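Local coordinates for protein hemoglobin (Mustelus griseus, PDB 1GCV) that carries oxygen from the gills to the peripheral tissues as the heme-bearing alpha subunit of a heterotetramer of two alpha and two beta chains, at residues A30-F33 / G38-S41; E22-E27 / A110-E115. One frame throughout, in Å; residues are numbered along the deposited sequence.

Interaction 1 of 2, residues A30-F33 / G38-S41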
loop_
_atom_site.group_PDB
_atom_site.type_symbol
_atom_site.label_atom_id
_atom_site.label_comp_id
_atom_site.label_asym_id
_atom_site.label_seq_id
_atom_site.Cartn_x
_atom_site.Cartn_y
_atom_site.Cartn_z
ATOM N N ALA A 30 15.963 12.489 0.848
ATOM C CA ALA A 30 17.076 11.540 0.768
ATOM C C ALA A 30 16.693 10.183 1.357
ATOM O O ALA A 30 17.125 9.141 0.865
ATOM C CB ALA A 30 18.310 12.100 1.495
ATOM N N ARG A 31 15.895 10.196 2.420
ATOM C CA ARG A 31 15.465 8.952 3.035
ATOM C C ARG A 31 14.517 8.248 2.082
ATOM O O ARG A 31 14.565 7.027 1.935
ATOM C CB ARG A 31 14.766 9.228 4.364
ATOM C CG ARG A 31 15.668 9.899 5.361
ATOM C CD ARG A 31 15.136 9.816 6.767
ATOM N NE ARG A 31 16.037 10.526 7.665
ATOM C CZ ARG A 31 17.047 9.955 8.306
ATOM N NH1 ARG A 31 17.283 8.659 8.149
ATOM N NH2 ARG A 31 17.841 10.687 9.072
ATOM N N LEU A 32 13.658 9.027 1.428
ATOM C CA LEU A 32 12.694 8.475 0.482
ATOM C C LEU A 32 13.414 7.853 -0.707
ATOM O O LEU A 32 13.063 6.764 -1.156
ATOM C CB LEU A 32 11.739 9.569 -0.014
ATOM C CG LEU A 32 10.747 9.187 -1.122
ATOM C CD1 LEU A 32 9.646 8.319 -0.553
ATOM C CD2 LEU A 32 10.161 10.446 -1.748
ATOM N N PHE A 33 14.428 8.547 -1.212
ATOM C CA PHE A 33 15.174 8.050 -2.357
ATOM C C PHE A 33 15.960 6.788 -2.009
ATOM O O PHE A 33 16.219 5.961 -2.876
ATOM C CB PHE A 33 16.117 9.135 -2.891
ATOM C CG PHE A 33 15.406 10.338 -3.471
ATOM C CD1 PHE A 33 14.199 10.200 -4.149
ATOM C CD2 PHE A 33 15.946 11.613 -3.332
ATOM C CE1 PHE A 33 13.539 11.321 -4.680
ATOM C CE2 PHE A 33 15.298 12.734 -3.857
ATOM C CZ PHE A 33 14.090 12.585 -4.531
ATOM N N GLY A 38 12.179 3.902 -6.527
ATOM C CA GLY A 38 11.276 4.187 -7.625
ATOM C C GLY A 38 10.851 5.638 -7.665
ATOM O O GLY A 38 10.516 6.163 -8.725
ATOM N N SER A 39 10.873 6.294 -6.511
ATOM C CA SER A 39 10.468 7.687 -6.442
ATOM C C SER A 39 11.490 8.625 -7.084
ATOM O O SER A 39 11.196 9.794 -7.322
ATOM C CB SER A 39 10.203 8.095 -4.985
ATOM O OG SER A 39 11.392 8.075 -4.216
ATOM N N LYS A 40 12.685 8.118 -7.374
ATOM C CA LYS A 40 13.708 8.942 -8.005
ATOM C C LYS A 40 13.302 9.206 -9.445
ATOM O O LYS A 40 13.794 10.126 -10.086
ATOM C CB LYS A 40 15.058 8.229 -8.002
ATOM C CG LYS A 40 15.591 7.906 -6.627
ATOM C CD LYS A 40 17.103 8.018 -6.589
ATOM C CE LYS A 40 17.770 6.653 -6.621
ATOM N NZ LYS A 40 19.228 6.775 -6.905
ATOM N N SER A 41 12.386 8.388 -9.942
ATOM C CA SER A 41 11.911 8.495 -11.313
ATOM C C SER A 41 11.331 9.850 -11.734
ATOM O O SER A 41 11.245 10.142 -12.926
ATOM C CB SER A 41 10.871 7.402 -11.564
ATOM O OG SER A 41 9.582 7.843 -11.172
#
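The F33 side chain packs against two consecutive residues, S39 and K40, of the turn that follows its own helix. S39 comes in at the ring's edge, near the ring plane, with OG 3.5 Å from F33 CD1. The aliphatic part of K40 crosses the F33 side chain at a slant, its CG 3.7 Å from F33 CD1 and its CD 4.0 Å from F33 CB. Bends at chi2 and chi3 (-145° and -103°) carry the lysine chain past the root of the phenylalanine. S39 OG also reaches L32, lying 3.4 Å from L32 CG and close to CD2. At chi1 66° this hydroxyl stands between its own backbone N and carbonyl carbon, turned back toward helix 21-35 and hydrogen-bonded to the carbonyl oxygen of H36, just beyond that helix. A polar atom is thus satisfied amid carbon neighbours, and the L32 and F33 contacts to it are van der Waals. S39 also touches the heme, so the turn borders the globin heme pocket. Here the start of the connection to helix 53-71 folds back on the last part of helix 21-35, with F43 and Y48 of that connection meeting the F33 ring and M100 of helix 98-112 against L32.

Interaction 2 of 2, residues E22-E27 / A110-E115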
loop_
_atom_site.group_PDB
_atom_site.type_symbol
_atom_site.label_atom_id
_atom_site.label_comp_id
_atom_site.label_asym_id
_atom_site.label_seq_id
_atom_site.Cartn_x
_atom_site.Cartn_y
_atom_site.Cartn_z
ATOM N N GLU A 22 14.851 23.939 3.973
ATOM C CA GLU A 22 15.708 23.229 3.026
ATOM C C GLU A 22 16.462 22.030 3.618
ATOM O O GLU A 22 16.502 20.957 3.017
ATOM C CB GLU A 22 16.702 24.216 2.399
ATOM C CG GLU A 22 16.140 25.019 1.221
ATOM C CD GLU A 22 15.217 26.151 1.651
ATOM O OE1 GLU A 22 14.332 26.530 0.857
ATOM O OE2 GLU A 22 15.368 26.665 2.777
ATOM N N ALA A 23 17.051 22.211 4.797
ATOM C CA ALA A 23 17.805 21.145 5.453
ATOM C C ALA A 23 16.916 19.961 5.821
ATOM O O ALA A 23 17.242 18.816 5.509
ATOM C CB ALA A 23 18.499 21.688 6.691
ATOM N N TYR A 24 15.797 20.235 6.485
ATOM C CA TYR A 24 14.859 19.184 6.874
ATOM C C TYR A 24 14.264 18.499 5.638
ATOM O O TYR A 24 14.211 17.266 5.560
ATOM C CB TYR A 24 13.714 19.770 7.708
ATOM C CG TYR A 24 14.079 20.140 9.126
ATOM C CD1 TYR A 24 13.986 21.460 9.564
ATOM C CD2 TYR A 24 14.493 19.174 10.038
ATOM C CE1 TYR A 24 14.290 21.806 10.870
ATOM C CE2 TYR A 24 14.801 19.514 11.352
ATOM C CZ TYR A 24 14.697 20.830 11.758
ATOM O OH TYR A 24 14.986 21.175 13.056
ATOM N N GLY A 25 13.814 19.309 4.680
ATOM C CA GLY A 25 13.212 18.785 3.470
ATOM C C GLY A 25 14.159 17.944 2.648
ATOM O O GLY A 25 13.755 16.933 2.068
ATOM N N ALA A 26 15.422 18.363 2.590
ATOM C CA ALA A 26 16.437 17.632 1.840
ATOM C C ALA A 26 16.647 16.263 2.483
ATOM O O ALA A 26 16.777 15.256 1.792
ATOM C CB ALA A 26 17.744 18.411 1.831
ATOM N N GLU A 27 16.681 16.227 3.809
ATOM C CA GLU A 27 16.868 14.970 4.510
ATOM C C GLU A 27 15.672 14.040 4.288
ATOM O O GLU A 27 15.837 12.834 4.126
ATOM C CB GLU A 27 17.075 15.222 6.007
ATOM C CG GLU A 27 17.301 13.946 6.803
ATOM C CD GLU A 27 17.612 14.208 8.260
ATOM O OE1 GLU A 27 18.134 15.298 8.569
ATOM O OE2 GLU A 27 17.335 13.318 9.093
ATOM N N ALA A 110 12.081 12.489 14.041
ATOM C CA ALA A 110 12.567 11.711 15.181
ATOM C C ALA A 110 14.063 11.878 15.426
ATOM O O ALA A 110 14.504 11.857 16.571
ATOM C CB ALA A 110 12.241 10.236 14.988
ATOM N N THR A 111 14.844 12.044 14.361
ATOM C CA THR A 111 16.295 12.204 14.501
ATOM C C THR A 111 16.699 13.617 14.912
ATOM O O THR A 111 17.844 13.853 15.303
ATOM C CB THR A 111 17.052 11.859 13.189
ATOM O OG1 THR A 111 16.838 12.895 12.225
ATOM C CG2 THR A 111 16.576 10.535 12.619
ATOM N N HIS A 112 15.757 14.552 14.828
ATOM C CA HIS A 112 16.026 15.940 15.184
ATOM C C HIS A 112 15.368 16.352 16.492
ATOM O O HIS A 112 16.051 16.703 17.452
ATOM C CB HIS A 112 15.567 16.868 14.057
ATOM C CG HIS A 112 16.405 16.765 12.824
ATOM N ND1 HIS A 112 17.564 17.488 12.652
ATOM C CD2 HIS A 112 16.280 15.988 11.722
ATOM C CE1 HIS A 112 18.118 17.163 11.497
ATOM N NE2 HIS A 112 17.358 16.252 10.914
ATOM N N LEU A 113 14.042 16.305 16.528
ATOM C CA LEU A 113 13.286 16.680 17.718
ATOM C C LEU A 113 13.827 16.063 19.013
ATOM O O LEU A 113 14.209 14.887 19.052
ATOM C CB LEU A 113 11.816 16.298 17.540
ATOM C CG LEU A 113 10.893 17.363 16.944
ATOM C CD1 LEU A 113 11.633 18.217 15.929
ATOM C CD2 LEU A 113 9.710 16.676 16.297
ATOM N N THR A 114 13.862 16.878 20.067
ATOM C CA THR A 114 14.341 16.444 21.375
ATOM C C THR A 114 13.334 15.454 21.937
ATOM O O THR A 114 13.707 14.432 22.501
ATOM C CB THR A 114 14.474 17.637 22.360
ATOM O OG1 THR A 114 13.441 18.598 22.102
ATOM C CG2 THR A 114 15.831 18.309 22.204
ATOM N N GLU A 115 12.053 15.767 21.773
ATOM C CA GLU A 115 10.997 14.891 22.249
ATOM C C GLU A 115 10.079 14.487 21.095
ATOM O O GLU A 115 9.548 15.336 20.377
ATOM C CB GLU A 115 10.194 15.578 23.369
ATOM C CG GLU A 115 8.931 16.316 22.919
ATOM C CD GLU A 115 7.655 15.524 23.185
ATOM O OE1 GLU A 115 6.907 15.248 22.219
ATOM O OE2 GLU A 115 7.399 15.178 24.360
#
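H112 is held from two directions, by the carboxylate of E27 at the edge of its imidazole and by the edge of the Y24 ring over one face. NE2 of H112 donates to OE1 of E27 at 2.6 Å, and the bond is nearly straight, with an angle of 168° at the hydrogen. The acceptor lies in the imidazole plane, while the histidine nitrogen meets OE1 on its syn side, somewhat out of the carboxylate plane; the two flat groups are turned 45° against each other. E27 spans the distance with an extended chain, CG anti to the backbone N (chi1 -179°), which brings the carboxylate out to meet the histidine coming from the opposite direction. Y24 makes a T-shaped pair with H112, directing its edge at the imidazole face, CE2 3.5 Å from H112 CG, with the ring centroids 4.9 Å apart. Together the bond and the stack should restrict rotation of the imidazole. The other carboxylate oxygen, OE2 of E27, makes a salt bridge to R31 and passes 3.2 Å from OG1 of T111, a hydroxyl hydrogen-bonded to the carbonyl oxygen of T108. With R31 on one oxygen and H112 on the other, the glutamate is probably kept ionised, and its charge may in turn favour a protonated imidazole. With H112 cut back to an alanine, OE1 of E27 would probably lose its donor and the Y24 edge the flat face it points at. The contact ties helix 21-35 to the last part of helix 98-112; V16 and L17 of helix 4-19 pack against Y24, and A105 of a neighbouring hemoglobin chain packs on T111.

Overall arrangement
Both contacts use helix 21-35, interaction 2 near its start and interaction 1 near its end, with centres about 17 Å apart. Interaction 1 is the more buried, a local fold-back beside the heme made by van der Waals packing of a phenylalanine, a leucine and a lysine chain, with one serine hydroxyl among them. Interaction 2 is only partly buried, lies away from the annotated sites and joins residues far apart in sequence through a histidine–carboxylate hydrogen bond and a T-shaped aromatic pair. R31, in the 30-33 segment but not touching 38-41, packs on T111 of interaction 2 and hydrogen-bonds F112 and Q117 of a neighbouring hemoglobin chain. Helix 21-35 thus packs on a heme-touching turn and, through R31, reaches a neighbouring subunit.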